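Local coordinates for transcriptional regulator, putative (Pseudomonas syringae pv. tomato, PDB 2R5F), which probably acts as a DNA-binding transcriptional regulator of the SorC family, with a putative sugar-binding domain that may bind a carbohydrate, at residues 15-18 against 23-26; 18-23 against 242-247; 7-12 against 254-259. All blocks are in the same frame, centred on the assembly; numbering follows the deposited sequence.

Overall arrangement
Helix 10-20 illustrates how one N-terminal helix can be fastened along its length to the parallel part of a mixed sheet. Its start meets the strand-to-helix junction of 254-259 (interaction 3), its middle holds strand 24-28 (interaction 1), and its end leans on helix 237-245 (interaction 2). Centre to centre, interaction 1 is about 8 Å from interaction 2, which it touches through a probable hydrogen bond (Gln17 O to Ile22 N, 3.2 Å), and about 10 Å from interaction 3, where Leu16 CD1 packs 3.6 Å from Ala259 CB. Interactions 2 and 3 do not touch. One sulfate ion, probably from the crystallisation liquor, is bound in both interactions 1 and 3.

Interaction 1 of 3, residues 15-18 against 23-26; sequences RLQK and RQVI. With SO4 (sulfate ion), chain C.
The side-chain amide of Gln17, on a helix, takes the place of a neighbouring strand: its OE1 accepts a hydrogen bond from the backbone N of Val25 at 3.0 Å, with an N-H...O angle of 159°. The motif is a helix-turn-strand unit at the flank of the parallel part of a Rossmann-like mixed sheet. Strand 24-28 bonds to strand 251-255 through Gln24 and Ile26, so the N-H of Val25 faces the other way, and the glutamine meets it there. The donor lies in the carbonyl plane of the amide, on a lone pair. Gln17 has a chain extended beyond CG, and that straight run also lays its amide carbon CD 3.5 Å from Arg23 O.

Val25 turns its two methyls to the helix. Val25 CG2 rests 3.8 Å from Gln17 CG and also touches Leu16 CB, while CG1 meets Leu16 CD1; the leucine and valine side chains cross at about a right angle. Leu16 also packs on Ala259 and Leu262.

Two residues before Gln17, on another side of the helix, the exposed Arg15 reaches a sulfate ion with its guanidinium edge: Arg15 NH2 gives sulfate O1 a bent hydrogen bond (132°) of 2.6 Å.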
ATOM      1  N   ARG A  15     -19.563   6.826  -6.594  1.00 32.87           N
ATOM      2  CA  ARG A  15     -20.223   5.515  -6.815  1.00 34.26           C
ATOM      3  C   ARG A  15     -19.422   4.343  -6.229  1.00 32.67           C
ATOM      4  O   ARG A  15     -19.991   3.451  -5.608  1.00 31.83           O
ATOM      5  CB  ARG A  15     -20.526   5.274  -8.311  1.00 33.76           C
ATOM      6  CG  ARG A  15     -21.601   6.217  -8.887  1.00 37.52           C
ATOM      7  CD  ARG A  15     -22.003   5.886 -10.343  1.00 38.38           C
ATOM      8  NE  ARG A  15     -20.924   6.206 -11.285  1.00 46.64           N
ATOM      9  CZ  ARG A  15     -20.809   7.361 -11.939  1.00 46.92           C
ATOM     10  NH1 ARG A  15     -21.716   8.317 -11.766  1.00 47.47           N
ATOM     11  NH2 ARG A  15     -19.784   7.560 -12.760  1.00 45.98           N
ATOM     12  N   LEU A  16     -18.103   4.372  -6.421  1.00 32.36           N
ATOM     13  CA  LEU A  16     -17.199   3.353  -5.895  1.00 32.49           C
ATOM     14  C   LEU A  16     -17.209   3.342  -4.358  1.00 32.46           C
ATOM     15  O   LEU A  16     -17.299   2.272  -3.745  1.00 33.26           O
ATOM     16  CB  LEU A  16     -15.777   3.549  -6.443  1.00 32.45           C
ATOM     17  CG  LEU A  16     -15.565   3.278  -7.951  1.00 33.73           C
ATOM     18  CD1 LEU A  16     -14.106   3.418  -8.332  1.00 31.05           C
ATOM     19  CD2 LEU A  16     -16.055   1.926  -8.346  1.00 28.62           C
ATOM     20  N   GLN A  17     -17.153   4.533  -3.749  1.00 32.32           N
ATOM     21  CA  GLN A  17     -17.287   4.689  -2.291  1.00 31.04           C
ATOM     22  C   GLN A  17     -18.588   4.099  -1.766  1.00 32.37           C
ATOM     23  O   GLN A  17     -18.579   3.411  -0.758  1.00 31.81           O
ATOM     24  CB  GLN A  17     -17.162   6.157  -1.873  1.00 30.73           C
ATOM     25  CG  GLN A  17     -15.766   6.745  -2.127  1.00 27.65           C
ATOM     26  CD  GLN A  17     -15.698   8.235  -1.946  1.00 27.45           C
ATOM     27  OE1 GLN A  17     -14.660   8.848  -2.154  1.00 26.57           O
ATOM     28  NE2 GLN A  17     -16.796   8.832  -1.547  1.00 29.53           N
ATOM     29  N   LYS A  18     -19.702   4.357  -2.446  1.00 34.17           N
ATOM     30  CA  LYS A  18     -20.976   3.758  -2.054  1.00 36.11           C
ATOM     31  C   LYS A  18     -21.032   2.247  -2.322  1.00 36.92           C
ATOM     32  O   LYS A  18     -21.477   1.490  -1.464  1.00 36.89           O
ATOM     33  CB  LYS A  18     -22.163   4.450  -2.737  1.00 36.48           C
ATOM     34  CG  LYS A  18     -22.452   5.842  -2.204  1.00 38.34           C
ATOM     35  CD  LYS A  18     -23.816   6.389  -2.631  1.00 38.06           C
ATOM     36  CE  LYS A  18     -23.695   7.260  -3.882  1.00 41.07           C
ATOM     37  NZ  LYS A  18     -24.086   6.552  -5.155  1.00 40.71           N
ATOM     38  N   ARG A  23     -14.319   4.528   2.475  1.00 35.76           N
ATOM     39  CA  ARG A  23     -14.342   5.946   2.822  1.00 36.74           C
ATOM     40  C   ARG A  23     -13.982   6.882   1.674  1.00 36.21           C
ATOM     41  O   ARG A  23     -14.725   7.832   1.410  1.00 36.59           O
ATOM     42  CB  ARG A  23     -13.393   6.226   3.983  1.00 36.82           C
ATOM     43  CG  ARG A  23     -13.709   7.519   4.711  1.00 40.46           C
ATOM     44  CD  ARG A  23     -12.465   8.125   5.361  1.00 46.67           C
ATOM     45  NE  ARG A  23     -11.793   7.277   6.345  1.00 48.29           N
ATOM     46  CZ  ARG A  23     -10.484   7.356   6.595  1.00 52.90           C
ATOM     47  NH1 ARG A  23      -9.913   6.563   7.504  1.00 51.52           N
ATOM     48  NH2 ARG A  23      -9.729   8.230   5.916  1.00 54.48           N
ATOM     49  N   GLN A  24     -12.849   6.631   1.014  1.00 35.01           N
ATOM     50  CA  GLN A  24     -12.355   7.543  -0.008  1.00 34.52           C
ATOM     51  C   GLN A  24     -11.798   6.812  -1.198  1.00 33.50           C
ATOM     52  O   GLN A  24     -11.068   5.854  -1.054  1.00 33.70           O
ATOM     53  CB  GLN A  24     -11.284   8.486   0.555  1.00 33.88           C
ATOM     54  CG  GLN A  24     -10.983   9.663  -0.360  1.00 35.67           C
ATOM     55  CD  GLN A  24      -9.919  10.591   0.183  1.00 36.82           C
ATOM     56  OE1 GLN A  24      -9.058  10.182   0.956  1.00 42.46           O
ATOM     57  NE2 GLN A  24      -9.970  11.854  -0.224  1.00 40.31           N
ATOM     58  N   VAL A  25     -12.149   7.280  -2.388  1.00 33.10           N
ATOM     59  CA  VAL A  25     -11.509   6.809  -3.608  1.00 32.49           C
ATOM     60  C   VAL A  25     -11.042   8.082  -4.318  1.00 32.69           C
ATOM     61  O   VAL A  25     -11.759   9.074  -4.372  1.00 32.17           O
ATOM     62  CB  VAL A  25     -12.520   6.026  -4.490  1.00 32.69           C
ATOM     63  CG1 VAL A  25     -11.984   5.824  -5.874  1.00 31.17           C
ATOM     64  CG2 VAL A  25     -12.974   4.710  -3.813  1.00 31.23           C
ATOM     65  N   ILE A  26      -9.807   8.060  -4.805  1.00 33.07           N
ATOM     66  CA  ILE A  26      -9.223   9.152  -5.575  1.00 32.39           C
ATOM     67  C   ILE A  26      -8.948   8.559  -6.931  1.00 32.30           C
ATOM     68  O   ILE A  26      -8.275   7.546  -7.009  1.00 32.15           O
ATOM     69  CB  ILE A  26      -7.909   9.629  -4.928  1.00 32.17           C
ATOM     70  CG1 ILE A  26      -8.204  10.135  -3.503  1.00 33.74           C
ATOM     71  CG2 ILE A  26      -7.180  10.630  -5.842  1.00 31.30           C
ATOM     72  CD1 ILE A  26      -7.198  11.068  -2.883  1.00 36.56           C
TER
HETATM   73  S   SO4 C   2     -17.146  10.146 -14.165  1.00 56.11           S
HETATM   74  O1  SO4 C   2     -18.287   9.221 -14.142  1.00 51.93           O
HETATM   75  O2  SO4 C   2     -17.467  11.357 -14.915  1.00 54.56           O
HETATM   76  O3  SO4 C   2     -16.833  10.550 -12.783  1.00 52.32           O
HETATM   77  O4  SO4 C   2     -16.030   9.473 -14.851  1.00 53.77           O

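Interaction 2 of 3, residues 18-23 against 242-247; sequences KMYGIR and GALLGG
The Tyr20 ring receives Leu244 over one face and Leu245 at its edge. Leu244 CD1 sits 3.6 Å above the ring plane, displaced toward the rim beside Tyr20 CG and CD2, and makes a CH-pi contact 16° off the ring normal. Leu245 CD2 approaches in the plane of the ring instead, 3.9 Å from Tyr20 CD1. Two leucines adjacent in sequence thus take a face and an edge of the same aromatic group, in a helix-to-helix contact at the flank of a Rossmann-like domain, where the end of helix 10-20 meets the end of helix 237-245.

Leu244 divides its branches between two partners. While CD1 covers the tyrosine, Leu244 CD2 packs 3.8 Å from Ile22 CD1, just beyond the turn at Gly21, whose positive phi takes the chain out of the helix. Ile22 holds CG1 anti to its backbone N (chi1 168°), which sends CD1 toward the leucine; behind them, Leu249 and Leu252 extend the apolar cluster toward the sheet. The first side-chain bond of Leu245 runs alongside the contact, but its CD2 end comes nearer.

The leucine helix closes in a Schellman motif, in which Gly247 adopts positive phi and its N bonds back to Leu244 O at 3.2 Å. Just before it comes a regular helical bond, from Gly246 N to Gly242 O at 2.9 Å. These bonds fix the last turn that carries both leucines. The aromatic side chain is also tied to helix 256-262, through a hydrogen bond between Tyr20 OH and the backbone oxygen of Leu262.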
ATOM      1  N   LYS A  18     -19.702   4.357  -2.446  1.00 34.17           N
ATOM      2  CA  LYS A  18     -20.976   3.758  -2.054  1.00 36.11           C
ATOM      3  C   LYS A  18     -21.032   2.247  -2.322  1.00 36.92           C
ATOM      4  O   LYS A  18     -21.477   1.490  -1.464  1.00 36.89           O
ATOM      5  CB  LYS A  18     -22.163   4.450  -2.737  1.00 36.48           C
ATOM      6  CG  LYS A  18     -22.452   5.842  -2.204  1.00 38.34           C
ATOM      7  CD  LYS A  18     -23.816   6.389  -2.631  1.00 38.06           C
ATOM      8  CE  LYS A  18     -23.695   7.260  -3.882  1.00 41.07           C
ATOM      9  NZ  LYS A  18     -24.086   6.552  -5.155  1.00 40.71           N
HETATM   10  N   MSE A  19     -20.597   1.817  -3.510  1.00 37.73           N
HETATM   11  CA  MSE A  19     -20.619   0.398  -3.893  1.00 40.42           C
HETATM   12  C   MSE A  19     -19.823  -0.516  -2.971  1.00 37.56           C
HETATM   13  O   MSE A  19     -20.271  -1.617  -2.646  1.00 36.77           O
HETATM   14  CB  MSE A  19     -20.083   0.192  -5.302  1.00 38.89           C
HETATM   15  CG  MSE A  19     -21.025   0.588  -6.380  1.00 44.73           C
HETATM   16 SE   MSE A  19     -20.168   0.273  -8.111  1.00 51.95          SE
HETATM   17  CE  MSE A  19     -19.917  -1.677  -7.980  1.00 47.50           C
ATOM     18  N   TYR A  20     -18.635  -0.062  -2.590  1.00 36.21           N
ATOM     19  CA  TYR A  20     -17.701  -0.875  -1.818  1.00 35.71           C
ATOM     20  C   TYR A  20     -17.627  -0.500  -0.335  1.00 35.26           C
ATOM     21  O   TYR A  20     -16.871  -1.120   0.427  1.00 34.78           O
ATOM     22  CB  TYR A  20     -16.311  -0.847  -2.479  1.00 34.50           C
ATOM     23  CG  TYR A  20     -16.368  -1.502  -3.845  1.00 34.97           C
ATOM     24  CD1 TYR A  20     -16.498  -2.895  -3.958  1.00 33.28           C
ATOM     25  CD2 TYR A  20     -16.341  -0.738  -5.017  1.00 31.95           C
ATOM     26  CE1 TYR A  20     -16.579  -3.503  -5.192  1.00 33.18           C
ATOM     27  CE2 TYR A  20     -16.427  -1.354  -6.266  1.00 33.44           C
ATOM     28  CZ  TYR A  20     -16.546  -2.731  -6.333  1.00 32.02           C
ATOM     29  OH  TYR A  20     -16.635  -3.354  -7.542  1.00 32.41           O
ATOM     30  N   GLY A  21     -18.416   0.496   0.071  1.00 34.95           N
ATOM     31  CA  GLY A  21     -18.393   0.983   1.467  1.00 35.13           C
ATOM     32  C   GLY A  21     -16.996   1.386   1.894  1.00 35.47           C
ATOM     33  O   GLY A  21     -16.567   1.111   2.997  1.00 36.06           O
ATOM     34  N   ILE A  22     -16.252   2.003   0.982  1.00 35.69           N
ATOM     35  CA  ILE A  22     -14.942   2.513   1.298  1.00 35.29           C
ATOM     36  C   ILE A  22     -15.058   4.021   1.492  1.00 35.88           C
ATOM     37  O   ILE A  22     -15.757   4.708   0.721  1.00 36.09           O
ATOM     38  CB  ILE A  22     -13.891   2.152   0.188  1.00 35.18           C
ATOM     39  CG1 ILE A  22     -12.591   2.939   0.365  1.00 34.59           C
ATOM     40  CG2 ILE A  22     -14.437   2.436  -1.198  1.00 34.74           C
ATOM     41  CD1 ILE A  22     -11.413   2.373  -0.394  1.00 34.86           C
ATOM     42  N   ARG A  23     -14.319   4.528   2.475  1.00 35.76           N
ATOM     43  CA  ARG A  23     -14.342   5.946   2.822  1.00 36.74           C
ATOM     44  C   ARG A  23     -13.982   6.882   1.674  1.00 36.21           C
ATOM     45  O   ARG A  23     -14.725   7.832   1.410  1.00 36.59           O
ATOM     46  CB  ARG A  23     -13.393   6.226   3.983  1.00 36.82           C
ATOM     47  CG  ARG A  23     -13.709   7.519   4.711  1.00 40.46           C
ATOM     48  CD  ARG A  23     -12.465   8.125   5.361  1.00 46.67           C
ATOM     49  NE  ARG A  23     -11.793   7.277   6.345  1.00 48.29           N
ATOM     50  CZ  ARG A  23     -10.484   7.356   6.595  1.00 52.90           C
ATOM     51  NH1 ARG A  23      -9.913   6.563   7.504  1.00 51.52           N
ATOM     52  NH2 ARG A  23      -9.729   8.230   5.916  1.00 54.48           N
ATOM     53  N   GLY A 242     -11.561  -7.765  -4.542  1.00 38.01           N
ATOM     54  CA  GLY A 242     -11.329  -8.666  -3.403  1.00 38.79           C
ATOM     55  C   GLY A 242     -10.870  -7.927  -2.147  1.00 39.75           C
ATOM     56  O   GLY A 242     -11.456  -8.124  -1.053  1.00 39.95           O
ATOM     57  N   ALA A 243      -9.851  -7.071  -2.295  1.00 39.10           N
ATOM     58  CA  ALA A 243      -9.343  -6.242  -1.183  1.00 38.71           C
ATOM     59  C   ALA A 243     -10.425  -5.291  -0.651  1.00 39.18           C
ATOM     60  O   ALA A 243     -10.592  -5.187   0.560  1.00 39.97           O
ATOM     61  CB  ALA A 243      -8.092  -5.466  -1.592  1.00 38.58           C
ATOM     62  N   LEU A 244     -11.177  -4.636  -1.557  1.00 38.87           N
ATOM     63  CA  LEU A 244     -12.332  -3.793  -1.218  1.00 37.34           C
ATOM     64  C   LEU A 244     -13.428  -4.551  -0.499  1.00 38.38           C
ATOM     65  O   LEU A 244     -14.003  -4.048   0.505  1.00 38.81           O
ATOM     66  CB  LEU A 244     -12.918  -3.176  -2.480  1.00 36.99           C
ATOM     67  CG  LEU A 244     -12.100  -2.076  -3.170  1.00 37.35           C
ATOM     68  CD1 LEU A 244     -12.760  -1.690  -4.473  1.00 34.13           C
ATOM     69  CD2 LEU A 244     -11.943  -0.890  -2.262  1.00 32.93           C
ATOM     70  N   LEU A 245     -13.741  -5.750  -1.000  1.00 37.91           N
ATOM     71  CA  LEU A 245     -14.779  -6.572  -0.377  1.00 38.20           C
ATOM     72  C   LEU A 245     -14.381  -7.148   0.967  1.00 38.48           C
ATOM     73  O   LEU A 245     -15.261  -7.458   1.811  1.00 39.29           O
ATOM     74  CB  LEU A 245     -15.280  -7.696  -1.300  1.00 37.60           C
ATOM     75  CG  LEU A 245     -16.180  -7.309  -2.470  1.00 37.37           C
ATOM     76  CD1 LEU A 245     -16.882  -8.547  -3.003  1.00 37.58           C
ATOM     77  CD2 LEU A 245     -17.188  -6.263  -2.053  1.00 37.14           C
ATOM     78  N   GLY A 246     -13.085  -7.325   1.176  1.00 38.57           N
ATOM     79  CA  GLY A 246     -12.573  -7.790   2.484  1.00 38.84           C
ATOM     80  C   GLY A 246     -12.475  -6.686   3.520  1.00 39.40           C
ATOM     81  O   GLY A 246     -12.153  -6.930   4.691  1.00 39.50           O
ATOM     82  N   GLY A 247     -12.732  -5.462   3.078  1.00 40.03           N
ATOM     83  CA  GLY A 247     -12.677  -4.279   3.924  1.00 40.24           C
ATOM     84  C   GLY A 247     -11.289  -3.825   4.328  1.00 40.45           C
ATOM     85  O   GLY A 247     -11.140  -3.181   5.362  1.00 40.40           O
TER

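Interaction 3 of 3, residues 7-12 against 254-259. With SO4 (sulfate ion), chain C.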
ATOM      1  N   GLY A   7      -8.925  15.290  -9.931  1.00 42.55           N
ATOM      2  CA  GLY A   7     -10.332  15.558  -9.595  1.00 41.12           C
ATOM      3  C   GLY A   7     -11.312  15.576 -10.748  1.00 39.90           C
ATOM      4  O   GLY A   7     -12.429  16.076 -10.607  1.00 39.62           O
ATOM      5  N   LEU A   8     -10.925  14.993 -11.882  1.00 39.07           N
ATOM      6  CA  LEU A   8     -11.791  14.984 -13.060  1.00 37.91           C
ATOM      7  C   LEU A   8     -12.890  13.890 -13.032  1.00 36.54           C
ATOM      8  O   LEU A   8     -13.718  13.838 -13.948  1.00 36.75           O
ATOM      9  CB  LEU A   8     -10.950  14.885 -14.341  1.00 38.49           C
ATOM     10  CG  LEU A   8      -9.952  16.005 -14.670  1.00 40.01           C
ATOM     11  CD1 LEU A   8      -9.121  15.638 -15.888  1.00 41.19           C
ATOM     12  CD2 LEU A   8     -10.636  17.355 -14.911  1.00 39.50           C
ATOM     13  N   HIS A   9     -12.905  13.026 -12.003  1.00 34.41           N
ATOM     14  CA  HIS A   9     -13.897  11.931 -11.940  1.00 32.68           C
ATOM     15  C   HIS A   9     -14.596  11.762 -10.595  1.00 31.68           C
ATOM     16  O   HIS A   9     -14.607  10.679 -10.017  1.00 30.30           O
ATOM     17  CB  HIS A   9     -13.271  10.618 -12.428  1.00 32.56           C
ATOM     18  CG  HIS A   9     -12.706  10.720 -13.806  1.00 30.46           C
ATOM     19  ND1 HIS A   9     -13.483  10.616 -14.937  1.00 30.65           N
ATOM     20  CD2 HIS A   9     -11.449  10.974 -14.232  1.00 30.89           C
ATOM     21  CE1 HIS A   9     -12.728  10.780 -16.005  1.00 32.17           C
ATOM     22  NE2 HIS A   9     -11.484  10.985 -15.603  1.00 33.15           N
ATOM     23  N   LEU A  10     -15.236  12.841 -10.139  1.00 31.98           N
ATOM     24  CA  LEU A  10     -15.769  12.922  -8.777  1.00 31.41           C
ATOM     25  C   LEU A  10     -16.995  12.058  -8.582  1.00 31.93           C
ATOM     26  O   LEU A  10     -17.212  11.514  -7.496  1.00 30.30           O
ATOM     27  CB  LEU A  10     -16.071  14.376  -8.386  1.00 31.28           C
ATOM     28  CG  LEU A  10     -14.909  15.369  -8.195  1.00 31.31           C
ATOM     29  CD1 LEU A  10     -15.453  16.758  -7.780  1.00 33.01           C
ATOM     30  CD2 LEU A  10     -13.834  14.883  -7.215  1.00 27.46           C
ATOM     31  N   GLU A  11     -17.800  11.942  -9.639  1.00 32.35           N
ATOM     32  CA  GLU A  11     -18.954  11.064  -9.627  1.00 33.56           C
ATOM     33  C   GLU A  11     -18.561   9.566  -9.604  1.00 32.80           C
ATOM     34  O   GLU A  11     -19.161   8.758  -8.894  1.00 32.55           O
ATOM     35  CB  GLU A  11     -19.855  11.382 -10.813  1.00 33.27           C
ATOM     36  CG  GLU A  11     -20.320  12.846 -10.844  1.00 36.38           C
ATOM     37  CD  GLU A  11     -21.212  13.157 -12.024  1.00 37.19           C
ATOM     38  OE1 GLU A  11     -21.266  12.339 -12.986  1.00 43.33           O
ATOM     39  OE2 GLU A  11     -21.883  14.222 -11.994  1.00 44.92           O
ATOM     40  N   LEU A  12     -17.558   9.197 -10.374  1.00 32.73           N
ATOM     41  CA  LEU A  12     -17.055   7.821 -10.352  1.00 33.29           C
ATOM     42  C   LEU A  12     -16.507   7.465  -8.948  1.00 33.45           C
ATOM     43  O   LEU A  12     -16.825   6.411  -8.394  1.00 34.39           O
ATOM     44  CB  LEU A  12     -15.990   7.637 -11.444  1.00 32.97           C
ATOM     45  CG  LEU A  12     -15.269   6.305 -11.660  1.00 33.28           C
ATOM     46  CD1 LEU A  12     -16.306   5.206 -11.860  1.00 34.93           C
ATOM     47  CD2 LEU A  12     -14.359   6.412 -12.903  1.00 33.24           C
ATOM     48  N   THR A 254      -6.394   5.059  -7.626  1.00 38.27           N
ATOM     49  CA  THR A 254      -6.383   4.197  -8.783  1.00 37.07           C
ATOM     50  C   THR A 254      -6.659   5.006 -10.035  1.00 37.19           C
ATOM     51  O   THR A 254      -7.061   6.164  -9.968  1.00 38.11           O
ATOM     52  CB  THR A 254      -7.425   3.018  -8.633  1.00 37.14           C
ATOM     53  OG1 THR A 254      -7.149   2.040  -9.634  1.00 37.97           O
ATOM     54  CG2 THR A 254      -8.877   3.476  -8.752  1.00 33.86           C
ATOM     55  N   ASP A 255      -6.463   4.406 -11.191  1.00 38.02           N
ATOM     56  CA  ASP A 255      -6.694   5.123 -12.464  1.00 38.39           C
ATOM     57  C   ASP A 255      -8.148   5.015 -12.937  1.00 37.42           C
ATOM     58  O   ASP A 255      -8.924   4.224 -12.387  1.00 37.53           O
ATOM     59  CB  ASP A 255      -5.742   4.567 -13.537  1.00 39.19           C
ATOM     60  CG  ASP A 255      -5.938   3.078 -13.751  1.00 39.93           C
ATOM     61  OD1 ASP A 255      -5.572   2.305 -12.852  1.00 36.74           O
ATOM     62  OD2 ASP A 255      -6.494   2.691 -14.798  1.00 42.91           O
ATOM     63  N   VAL A 256      -8.507   5.792 -13.967  1.00 37.54           N
ATOM     64  CA  VAL A 256      -9.862   5.795 -14.535  1.00 37.81           C
ATOM     65  C   VAL A 256     -10.309   4.425 -15.065  1.00 37.07           C
ATOM     66  O   VAL A 256     -11.418   4.003 -14.828  1.00 36.91           O
ATOM     67  CB  VAL A 256     -10.037   6.811 -15.753  1.00 38.10           C
ATOM     68  CG1 VAL A 256     -11.494   6.866 -16.194  1.00 39.29           C
ATOM     69  CG2 VAL A 256      -9.589   8.169 -15.423  1.00 37.83           C
ATOM     70  N   GLY A 257      -9.462   3.755 -15.827  1.00 37.65           N
ATOM     71  CA  GLY A 257      -9.869   2.490 -16.463  1.00 37.26           C
ATOM     72  C   GLY A 257     -10.191   1.485 -15.382  1.00 37.15           C
ATOM     73  O   GLY A 257     -11.238   0.830 -15.436  1.00 38.88           O
ATOM     74  N   THR A 258      -9.309   1.387 -14.390  1.00 36.01           N
ATOM     75  CA  THR A 258      -9.500   0.498 -13.258  1.00 36.34           C
ATOM     76  C   THR A 258     -10.776   0.839 -12.506  1.00 36.10           C
ATOM     77  O   THR A 258     -11.536  -0.045 -12.169  1.00 36.01           O
ATOM     78  CB  THR A 258      -8.297   0.522 -12.271  1.00 36.33           C
ATOM     79  OG1 THR A 258      -7.101   0.161 -12.985  1.00 35.84           O
ATOM     80  CG2 THR A 258      -8.511  -0.487 -11.122  1.00 37.09           C
ATOM     81  N   ALA A 259     -10.981   2.120 -12.234  1.00 36.81           N
ATOM     82  CA  ALA A 259     -12.137   2.577 -11.489  1.00 38.10           C
ATOM     83  C   ALA A 259     -13.411   2.220 -12.238  1.00 38.56           C
ATOM     84  O   ALA A 259     -14.403   1.844 -11.624  1.00 38.68           O
ATOM     85  CB  ALA A 259     -12.055   4.083 -11.253  1.00 37.50           C
TER
HETATM   86  S   SO4 C   2     -17.146  10.146 -14.165  1.00 56.11           S
HETATM   87  O1  SO4 C   2     -18.287   9.221 -14.142  1.00 51.93           O
HETATM   88  O2  SO4 C   2     -17.467  11.357 -14.915  1.00 54.56           O
HETATM   89  O3  SO4 C   2     -16.833  10.550 -12.783  1.00 52.32           O
HETATM   90  O4  SO4 C   2     -16.030   9.473 -14.851  1.00 53.77           O
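His9 and Val256 meet at about a right angle, and both valine methyls lie on the same side of the imidazole. Val256 CG1 stands over the face of the His9 ring, 4.1 Å above the plane and offset toward the rim, near CE1 and NE2, in a CH-pi contact. At the rim, Val256 CG2 lies 3.4 Å from His9 NE2 and is also close to CD2. Both ring nitrogens have polar partners as well: His9 ND1 donates to sulfate O4 at 2.8 Å with an angle of 158°, and NE2 is hydrogen-bonded to the carboxylate of Glu29. Bonds at both ring nitrogens should fix its rotation, and the two anionic neighbours would be expected to favour a positively charged imidazole.

Leu12, one helical turn on, points its branches at Ala259, with Leu12 CD2 3.7 Å from Ala259 CB. Its CG lies anti to the backbone N (chi1 179°), which swings the branches across to helix 256-262.

The setting is the flank of the parallel part of a Rossmann-like mixed sheet, where strand 251-255 runs straight into helix 256-262. Asp255 is the N-cap of that helix: its OD2 accepts from Thr258 N at 3.1 Å, the donor lying above the carboxylate plane. Thr258 OG1 donates to Asp255 OD1 at 2.6 Å, on the syn side and 25° out of the carboxylate plane, and is also bonded to Gly233 N.

His9 holds the equivalent N-cap position of helix 10-20. Here the sulfate sits by the first turn, and its O3 accepts from the backbone N of Leu12 at 2.9 Å, where the positive end of the helix dipole would favour an anion.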